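Local coordinates for protein ribosomal processing cysteine protease Prp (Streptococcus mutans, PDB 2G0I) that is probably a cysteine-type peptidase of the Prp family, characterised members of which trim the N-terminal extension of ribosomal protein bL27 during ribosome biogenesis, at residues B[62-65]-B[66-69]; B[123-126]-B[127-131]. All blocks are in the same frame, centred on the assembly; numbering follows the deposited sequence.

Contact 1 of 2, residues B[62-65]-B[66-69]; sequences GFDI and VCAA
Phe-63 and Cys-67, one turn apart on the helix, meet sulfur over ring. Cys-67 SG sits 3.5 Å from the centroid of the Phe-63 ring and 28° off its normal, displaced toward the rim, so that the closest ring atom is CE2, 3.1 Å from Cys-67 SG, a tight sulfur-aromatic contact. Two first torsions bring it about: Phe-63 holds CG opposite its own nitrogen (chi1 174°), while Cys-67 turns SG back beside its own (chi1 -75°), toward the preceding turn. This is the first part of helix 61-84, one of the two helices of a two-layer alpha-beta sandwich, and both residues lean on Ile-36 of strand 36-43. The i to i+4 backbone hydrogen bond from Cys-67 N to Phe-63 O, 2.8 Å long, links the same two residues. Val-66 CG2 lies on the side of its own nitrogen and reaches back to Gly-62 O at 3.6 Å. On the flank facing the second subunit, Ala-68 CB rests 3.4 Å from Ile-65 O, and both residues pack on Ile-65 of that neighbouring subunit. Asp-64 directs CB away from the following turn; its OD1 accepts a hydrogen bond from Ser-58 N, its OD2 a weak one from Gly-59 N.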
ATOM      1  N   GLY B  62      12.339  13.701   7.498  1.00 20.96           N
ATOM      2  CA  GLY B  62      12.538  12.246   7.346  1.00 20.06           C
ATOM      3  C   GLY B  62      11.371  11.431   7.888  1.00 21.22           C
ATOM      4  O   GLY B  62      10.886  10.508   7.230  1.00 20.69           O
ATOM      5  N   PHE B  63      10.900  11.808   9.073  1.00 20.04           N
ATOM      6  CA  PHE B  63       9.843  11.088   9.757  1.00 22.48           C
ATOM      7  C   PHE B  63       8.520  11.327   9.052  1.00 22.39           C
ATOM      8  O   PHE B  63       7.714  10.417   8.936  1.00 21.63           O
ATOM      9  CB  PHE B  63       9.749  11.535  11.221  1.00 22.51           C
ATOM     10  CG  PHE B  63       8.580  10.942  11.979  1.00 23.82           C
ATOM     11  CD1 PHE B  63       8.611   9.622  12.418  1.00 23.61           C
ATOM     12  CD2 PHE B  63       7.471  11.722  12.278  1.00 22.84           C
ATOM     13  CE1 PHE B  63       7.526   9.085  13.135  1.00 24.51           C
ATOM     14  CE2 PHE B  63       6.396  11.199  12.988  1.00 25.08           C
ATOM     15  CZ  PHE B  63       6.424   9.877  13.418  1.00 23.81           C
ATOM     16  N   ASP B  64       8.297  12.537   8.552  1.00 22.18           N
ATOM     17  CA  ASP B  64       7.028  12.803   7.882  1.00 22.18           C
ATOM     18  C   ASP B  64       6.884  12.087   6.539  1.00 19.43           C
ATOM     19  O   ASP B  64       5.763  11.775   6.120  1.00 17.02           O
ATOM     20  CB  ASP B  64       6.766  14.303   7.812  1.00 26.18           C
ATOM     21  CG  ASP B  64       6.542  14.899   9.214  1.00 28.69           C
ATOM     22  OD1 ASP B  64       6.394  14.133  10.217  1.00 30.33           O
ATOM     23  OD2 ASP B  64       6.517  16.120   9.326  1.00 30.17           O
ATOM     24  N   ILE B  65       8.011  11.816   5.891  1.00 15.28           N
ATOM     25  CA  ILE B  65       8.038  10.961   4.671  1.00 17.37           C
ATOM     26  C   ILE B  65       7.640   9.524   5.063  1.00 17.93           C
ATOM     27  O   ILE B  65       6.810   8.884   4.400  1.00 14.66           O
ATOM     28  CB  ILE B  65       9.432  10.968   4.026  1.00 17.86           C
ATOM     29  CG1 ILE B  65       9.708  12.336   3.386  1.00 20.02           C
ATOM     30  CG2 ILE B  65       9.585   9.837   3.035  1.00 20.87           C
ATOM     31  CD1 ILE B  65       8.651  12.807   2.404  1.00 21.43           C
ATOM     32  N   VAL B  66       8.199   9.034   6.171  1.00 16.34           N
ATOM     33  CA  VAL B  66       7.781   7.717   6.692  1.00 17.19           C
ATOM     34  C   VAL B  66       6.311   7.702   7.099  1.00 16.65           C
ATOM     35  O   VAL B  66       5.595   6.701   6.855  1.00 17.79           O
ATOM     36  CB  VAL B  66       8.674   7.236   7.867  1.00 17.28           C
ATOM     37  CG1 VAL B  66       8.073   5.974   8.522  1.00 18.65           C
ATOM     38  CG2 VAL B  66      10.111   6.989   7.389  1.00 17.60           C
ATOM     39  N   CYS B  67       5.844   8.779   7.730  1.00 15.76           N
ATOM     40  CA  CYS B  67       4.445   8.883   8.127  1.00 16.10           C
ATOM     41  C   CYS B  67       3.535   8.811   6.925  1.00 17.23           C
ATOM     42  O   CYS B  67       2.480   8.188   6.960  1.00 15.89           O
ATOM     43  CB  CYS B  67       4.150  10.199   8.832  1.00 20.73           C
ATOM     44  SG  CYS B  67       4.760  10.234  10.506  1.00 27.81           S
ATOM     45  N   ALA B  68       3.933   9.498   5.862  1.00 14.74           N
ATOM     46  CA  ALA B  68       3.169   9.482   4.608  1.00 14.51           C
ATOM     47  C   ALA B  68       3.076   8.043   4.071  1.00 13.37           C
ATOM     48  O   ALA B  68       1.974   7.617   3.672  1.00 10.57           O
ATOM     49  CB  ALA B  68       3.828  10.393   3.597  1.00 13.61           C
ATOM     50  N   ALA B  69       4.202   7.323   4.077  1.00 11.03           N
ATOM     51  CA  ALA B  69       4.227   5.891   3.704  1.00 11.28           C
ATOM     52  C   ALA B  69       3.264   5.040   4.542  1.00 14.00           C
ATOM     53  O   ALA B  69       2.460   4.259   4.004  1.00 13.57           O
ATOM     54  CB  ALA B  69       5.637   5.339   3.842  1.00 14.68           C
TER

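Contact 2 of 2, residues B[123-126]-B[127-131]; sequences FLLG and ITNLA
Helix 114-133, the second helix of the alpha-beta sandwich, here illustrates how one i to i+4 ladder can serve different surroundings, with Phe-123 and Ile-127 meeting on its inner side. Ile-127 CG1 lies over one face of the Phe-123 ring in a CH-pi contact, 3.8 Å from the centroid and somewhat toward the rim, where CZ is its closest ring atom at 3.6 Å. The ring is swung toward the next turn because Phe-123 CG stands opposite its backbone nitrogen (chi1 177°). Around this pair, Phe-123 packs on Leu-73 and Leu-77 of helix 61-84, and Ile-127 on Ala-38 and Phe-40 of strand 36-43.

Polar bonding is doubled one residue further on. Leu-124 O accepts both Thr-128 N and Thr-128 OG1, each at 2.9 Å, and the two donors arrive from opposite faces of the carbonyl plane. The hydroxyl can reach back because OG1 lies beside its own nitrogen (chi1 -61°); it stands 36° out of that plane and also brushes Leu-124 CD1 at 3.6 Å. Leu-125 and Asn-129 extend alongside one another in a common direction, with CG of Leu-125 4.0 Å from Asn-129 ND2; both pack against the second subunit. Leu-130 tucks CG against Gly-126 O at 3.4 Å. Glu-132, seen binding calcium in a crystal structure of this protein, has its side chain about 5 Å from that of Thr-128. A threonine hydroxyl returned to the carbonyl one turn earlier, beside the regular amide bond, is a familiar side-chain to main-chain motif of alpha-helices.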
ATOM      1  N   PHE B 123      -0.481  -5.546   4.060  1.00 11.78           N
ATOM      2  CA  PHE B 123      -0.263  -4.392   4.945  1.00 10.57           C
ATOM      3  C   PHE B 123       0.799  -4.694   5.979  1.00 11.59           C
ATOM      4  O   PHE B 123       1.696  -3.876   6.203  1.00 10.77           O
ATOM      5  CB  PHE B 123      -1.574  -3.960   5.620  1.00 11.48           C
ATOM      6  CG  PHE B 123      -1.400  -2.830   6.584  1.00 12.48           C
ATOM      7  CD1 PHE B 123      -1.016  -1.547   6.112  1.00 10.29           C
ATOM      8  CD2 PHE B 123      -1.598  -3.040   7.947  1.00 12.29           C
ATOM      9  CE1 PHE B 123      -0.853  -0.486   7.000  1.00 12.31           C
ATOM     10  CE2 PHE B 123      -1.443  -1.972   8.874  1.00 11.93           C
ATOM     11  CZ  PHE B 123      -1.059  -0.711   8.392  1.00 11.85           C
ATOM     12  N   LEU B 124       0.691  -5.842   6.638  1.00 10.56           N
ATOM     13  CA  LEU B 124       1.747  -6.237   7.595  1.00 11.97           C
ATOM     14  C   LEU B 124       3.113  -6.291   6.905  1.00 11.33           C
ATOM     15  O   LEU B 124       4.139  -5.897   7.472  1.00 11.45           O
ATOM     16  CB  LEU B 124       1.404  -7.607   8.217  1.00 11.01           C
ATOM     17  CG  LEU B 124       2.495  -8.291   9.066  1.00 12.26           C
ATOM     18  CD1 LEU B 124       2.788  -7.430  10.249  1.00 11.26           C
ATOM     19  CD2 LEU B 124       2.042  -9.699   9.438  1.00 13.69           C
ATOM     20  N   LEU B 125       3.142  -6.822   5.688  1.00 12.02           N
ATOM     21  CA  LEU B 125       4.412  -6.910   4.932  1.00 11.73           C
ATOM     22  C   LEU B 125       4.979  -5.497   4.719  1.00 11.38           C
ATOM     23  O   LEU B 125       6.162  -5.259   4.938  1.00 11.53           O
ATOM     24  CB  LEU B 125       4.200  -7.626   3.590  1.00 13.95           C
ATOM     25  CG  LEU B 125       5.483  -7.831   2.755  1.00 16.05           C
ATOM     26  CD1 LEU B 125       6.527  -8.728   3.492  1.00 16.33           C
ATOM     27  CD2 LEU B 125       5.131  -8.427   1.417  1.00 12.72           C
ATOM     28  N   GLY B 126       4.135  -4.556   4.329  1.00 10.20           N
ATOM     29  CA  GLY B 126       4.616  -3.162   4.111  1.00 12.06           C
ATOM     30  C   GLY B 126       5.128  -2.464   5.358  1.00 13.66           C
ATOM     31  O   GLY B 126       6.204  -1.785   5.330  1.00 12.04           O
ATOM     32  N   ILE B 127       4.373  -2.583   6.461  1.00 10.46           N
ATOM     33  CA  ILE B 127       4.804  -2.018   7.750  1.00 10.53           C
ATOM     34  C   ILE B 127       6.110  -2.648   8.211  1.00 10.91           C
ATOM     35  O   ILE B 127       7.037  -1.935   8.625  1.00 14.71           O
ATOM     36  CB  ILE B 127       3.710  -2.159   8.848  1.00  9.85           C
ATOM     37  CG1 ILE B 127       2.444  -1.388   8.444  1.00 10.12           C
ATOM     38  CG2 ILE B 127       4.225  -1.692  10.242  1.00 11.07           C
ATOM     39  CD1 ILE B 127       2.618   0.176   8.294  1.00 12.94           C
ATOM     40  N   THR B 128       6.176  -3.976   8.169  1.00 12.09           N
ATOM     41  CA  THR B 128       7.415  -4.720   8.513  1.00 15.83           C
ATOM     42  C   THR B 128       8.611  -4.264   7.641  1.00 15.73           C
ATOM     43  O   THR B 128       9.736  -4.081   8.142  1.00 16.46           O
ATOM     44  CB  THR B 128       7.191  -6.279   8.438  1.00 15.86           C
ATOM     45  OG1 THR B 128       6.168  -6.624   9.384  1.00 17.81           O
ATOM     46  CG2 THR B 128       8.497  -7.056   8.776  1.00 17.95           C
ATOM     47  N   ASN B 129       8.379  -4.054   6.353  1.00 15.72           N
ATOM     48  CA  ASN B 129       9.461  -3.488   5.510  1.00 19.65           C
ATOM     49  C   ASN B 129       9.922  -2.055   5.877  1.00 19.54           C
ATOM     50  O   ASN B 129      11.120  -1.721   5.834  1.00 19.73           O
ATOM     51  CB  ASN B 129       9.159  -3.681   4.008  1.00 19.47           C
ATOM     52  CG  ASN B 129       9.372  -5.128   3.565  1.00 22.61           C
ATOM     53  OD1 ASN B 129      10.105  -5.882   4.219  1.00 23.83           O
ATOM     54  ND2 ASN B 129       8.747  -5.527   2.467  1.00 21.73           N
ATOM     55  N   LEU B 130       8.988  -1.222   6.309  1.00 20.61           N
ATOM     56  CA  LEU B 130       9.324   0.088   6.842  1.00 21.07           C
ATOM     57  C   LEU B 130      10.066   0.007   8.174  1.00 21.48           C
ATOM     58  O   LEU B 130      10.997   0.802   8.407  1.00 23.67           O
ATOM     59  CB  LEU B 130       8.055   0.960   6.953  1.00 21.89           C
ATOM     60  CG  LEU B 130       7.413   1.400   5.628  1.00 22.68           C
ATOM     61  CD1 LEU B 130       5.957   1.914   5.808  1.00 21.57           C
ATOM     62  CD2 LEU B 130       8.267   2.493   4.992  1.00 26.10           C
ATOM     63  N   ALA B 131       9.664  -0.925   9.044  1.00 20.23           N
ATOM     64  CA  ALA B 131      10.344  -1.151  10.304  1.00 20.64           C
ATOM     65  C   ALA B 131      11.790  -1.616  10.073  1.00 24.19           C
ATOM     66  O   ALA B 131      12.668  -1.324  10.891  1.00 26.12           O
ATOM     67  CB  ALA B 131       9.580  -2.143  11.179  1.00 22.65           C
TER

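Contact 1 precedes contact 2 along the chain, the first near the start of helix 61-84 and the second in the later part of helix 114-133. Their centres lie 14 Å apart, yet they meet directly where Ala-69 CB approaches Leu-130 CD1 at 4.0 Å. Side chains of both contacts pack on strand 36-43 of the mixed sheet, and those of 123-131 also on helix 61-84; the two helices together make up the helical layer of the two-layer sandwich. Each contact thus turns one side to the sheet or the other helix and another to the second subunit.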